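Local coordinates for origin of replication complex subunit 1B (Arabidopsis thaliana, PDB 5HH7), which reads the unmodified histone H3 tail through its BAH-PHD cassette, as part of the origin recognition complex that binds replication origins, at residues Asn17-Asp22 against Gly146-Arg151. Sequence-based numbering, arbitrary orientation.
Sequences NKVEFD and GVYWIR
With CG anti to its carbonyl carbon (chi1 -79°), Tyr148 sends its ring out from strand 148-156 toward Val19, whose CG1 stands anti to the backbone N (chi1 169°) and whose CG2 lies beside that N. Both methyls of this valine fork come against the same ring bond, CD2-CE2: CG1 of Val19 is 3.7 Å from CD2 of Tyr148, and CG2 of Val19 is 3.9 Å from CE2 of Tyr148. The near-equal approaches show that this one bond takes the whole fork, while the two side chains run at a slant to each other. Phe21, two residues on, meets the root of the tyrosine instead, its CD2 lying 4.2 Å from CB of Tyr148. The touch is thus apolar throughout and small, burying 136 Å² in all. It brings the hairpin of strands 18-21 and 24-27 against the curled beta sheet of the BAH domain, and the 8.3 Å between the CA atoms of Phe21 and Tyr148 is too wide for backbone pairing. Each strand bonds elsewhere: Val19 pairs with Phe26 inside the hairpin, and Tyr148 with Met185 beyond strand 175-184. Val19, Phe21 and Tyr148 all place their side chains against Met185. The side chain of Val19, which is buried, also touches Leu139 of strand 132-142.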
loop_
_atom_site.group_PDB
_atom_site.type_symbol
_atom_site.label_atom_id
_atom_site.label_comp_id
_atom_site.label_asym_id
_atom_site.label_seq_id
_atom_site.Cartn_x
_atom_site.Cartn_y
_atom_site.Cartn_z
ATOM N N ASN A 17 -19.080 -0.549 14.598
ATOM C CA ASN A 17 -18.411 0.534 13.893
ATOM C C ASN A 17 -16.902 0.369 14.013
ATOM O O ASN A 17 -16.155 0.670 13.081
ATOM C CB ASN A 17 -18.841 1.897 14.430
ATOM C CG ASN A 17 -18.016 3.030 13.857
ATOM O OD1 ASN A 17 -18.165 3.394 12.689
ATOM N ND2 ASN A 17 -17.134 3.593 14.674
ATOM N N LYS A 18 -16.459 -0.118 15.168
ATOM C CA LYS A 18 -15.045 -0.413 15.357
ATOM C C LYS A 18 -14.798 -1.566 16.325
ATOM O O LYS A 18 -15.604 -1.836 17.217
ATOM C CB LYS A 18 -14.269 0.835 15.787
ATOM C CG LYS A 18 -14.701 1.437 17.107
ATOM C CD LYS A 18 -13.851 2.654 17.439
ATOM C CE LYS A 18 -14.299 3.315 18.733
ATOM N NZ LYS A 18 -15.708 3.792 18.653
ATOM N N VAL A 19 -13.667 -2.238 16.131
ATOM C CA VAL A 19 -13.320 -3.434 16.887
ATOM C C VAL A 19 -11.843 -3.407 17.264
ATOM O O VAL A 19 -10.987 -3.119 16.424
ATOM C CB VAL A 19 -13.574 -4.713 16.045
ATOM C CG1 VAL A 19 -12.963 -5.937 16.715
ATOM C CG2 VAL A 19 -15.060 -4.917 15.805
ATOM N N GLU A 20 -11.543 -3.700 18.523
ATOM C CA GLU A 20 -10.161 -3.926 18.921
ATOM C C GLU A 20 -9.821 -5.398 18.719
ATOM O O GLU A 20 -10.405 -6.274 19.358
ATOM C CB GLU A 20 -9.922 -3.509 20.372
ATOM C CG GLU A 20 -8.474 -3.658 20.814
ATOM C CD GLU A 20 -8.193 -2.985 22.145
ATOM O OE1 GLU A 20 -7.894 -3.703 23.124
ATOM O OE2 GLU A 20 -8.263 -1.739 22.211
ATOM N N PHE A 21 -8.887 -5.662 17.814
ATOM C CA PHE A 21 -8.499 -7.026 17.484
ATOM C C PHE A 21 -6.991 -7.181 17.644
ATOM O O PHE A 21 -6.220 -6.516 16.952
ATOM C CB PHE A 21 -8.922 -7.363 16.051
ATOM C CG PHE A 21 -8.779 -8.818 15.699
ATOM C CD1 PHE A 21 -7.632 -9.284 15.075
ATOM C CD2 PHE A 21 -9.791 -9.719 15.990
ATOM C CE1 PHE A 21 -7.496 -10.621 14.752
ATOM C CE2 PHE A 21 -9.661 -11.058 15.668
ATOM C CZ PHE A 21 -8.513 -11.509 15.048
ATOM N N ASP A 22 -6.583 -8.059 18.557
ATOM C CA ASP A 22 -5.170 -8.245 18.894
ATOM C C ASP A 22 -4.501 -6.925 19.268
ATOM O O ASP A 22 -3.421 -6.607 18.769
ATOM C CB ASP A 22 -4.411 -8.922 17.749
ATOM C CG ASP A 22 -4.779 -10.384 17.588
ATOM O OD1 ASP A 22 -5.277 -10.986 18.563
ATOM O OD2 ASP A 22 -4.563 -10.930 16.487
ATOM N N GLY A 146 -18.365 -16.689 17.901
ATOM C CA GLY A 146 -17.669 -15.564 18.501
ATOM C C GLY A 146 -16.511 -15.031 17.673
ATOM O O GLY A 146 -15.773 -14.154 18.121
ATOM N N VAL A 147 -16.353 -15.556 16.461
ATOM C CA VAL A 147 -15.261 -15.147 15.579
ATOM C C VAL A 147 -15.546 -13.798 14.921
ATOM O O VAL A 147 -16.660 -13.548 14.462
ATOM C CB VAL A 147 -15.003 -16.210 14.490
ATOM C CG1 VAL A 147 -13.949 -15.730 13.494
ATOM C CG2 VAL A 147 -14.587 -17.529 15.128
ATOM N N TYR A 148 -14.538 -12.930 14.886
ATOM C CA TYR A 148 -14.673 -11.617 14.261
ATOM C C TYR A 148 -14.334 -11.636 12.770
ATOM O O TYR A 148 -13.387 -12.297 12.339
ATOM C CB TYR A 148 -13.818 -10.577 14.989
ATOM C CG TYR A 148 -14.448 -10.067 16.267
ATOM C CD1 TYR A 148 -14.365 -10.798 17.445
ATOM C CD2 TYR A 148 -15.133 -8.859 16.292
ATOM C CE1 TYR A 148 -14.944 -10.338 18.616
ATOM C CE2 TYR A 148 -15.715 -8.390 17.459
ATOM C CZ TYR A 148 -15.618 -9.133 18.617
ATOM O OH TYR A 148 -16.196 -8.671 19.779
ATOM N N TRP A 149 -15.121 -10.895 11.996
ATOM C CA TRP A 149 -14.995 -10.852 10.545
ATOM C C TRP A 149 -15.062 -9.413 10.060
ATOM O O TRP A 149 -15.512 -8.525 10.782
ATOM C CB TRP A 149 -16.158 -11.598 9.891
ATOM C CG TRP A 149 -16.163 -13.086 10.036
ATOM C CD1 TRP A 149 -16.459 -13.805 11.160
ATOM C CD2 TRP A 149 -15.904 -14.043 9.003
ATOM N NE1 TRP A 149 -16.378 -15.151 10.893
ATOM C CE2 TRP A 149 -16.039 -15.323 9.576
ATOM C CE3 TRP A 149 -15.556 -13.940 7.650
ATOM C CZ2 TRP A 149 -15.842 -16.493 8.845
ATOM C CZ3 TRP A 149 -15.360 -15.102 6.925
ATOM C CH2 TRP A 149 -15.504 -16.363 7.524
ATOM N N ILE A 150 -14.625 -9.192 8.825
ATOM C CA ILE A 150 -14.902 -7.940 8.135
ATOM C C ILE A 150 -15.520 -8.232 6.778
ATOM O O ILE A 150 -15.365 -9.330 6.239
ATOM C CB ILE A 150 -13.620 -7.103 7.874
ATOM C CG1 ILE A 150 -12.645 -7.878 6.981
ATOM C CG2 ILE A 150 -12.962 -6.675 9.180
ATOM C CD1 ILE A 150 -11.522 -7.033 6.398
ATOM N N ARG A 151 -16.249 -7.264 6.236
ATOM C CA ARG A 151 -16.592 -7.292 4.823
ATOM C C ARG A 151 -15.542 -6.456 4.109
ATOM O O ARG A 151 -15.476 -5.242 4.303
ATOM C CB ARG A 151 -17.990 -6.724 4.572
ATOM C CG ARG A 151 -18.432 -6.828 3.116
ATOM C CD ARG A 151 -19.893 -6.454 2.931
ATOM N NE ARG A 151 -20.366 -6.771 1.583
ATOM C CZ ARG A 151 -20.853 -5.877 0.729
ATOM N NH1 ARG A 151 -20.943 -4.602 1.080
ATOM N NH2 ARG A 151 -21.260 -6.259 -0.473
#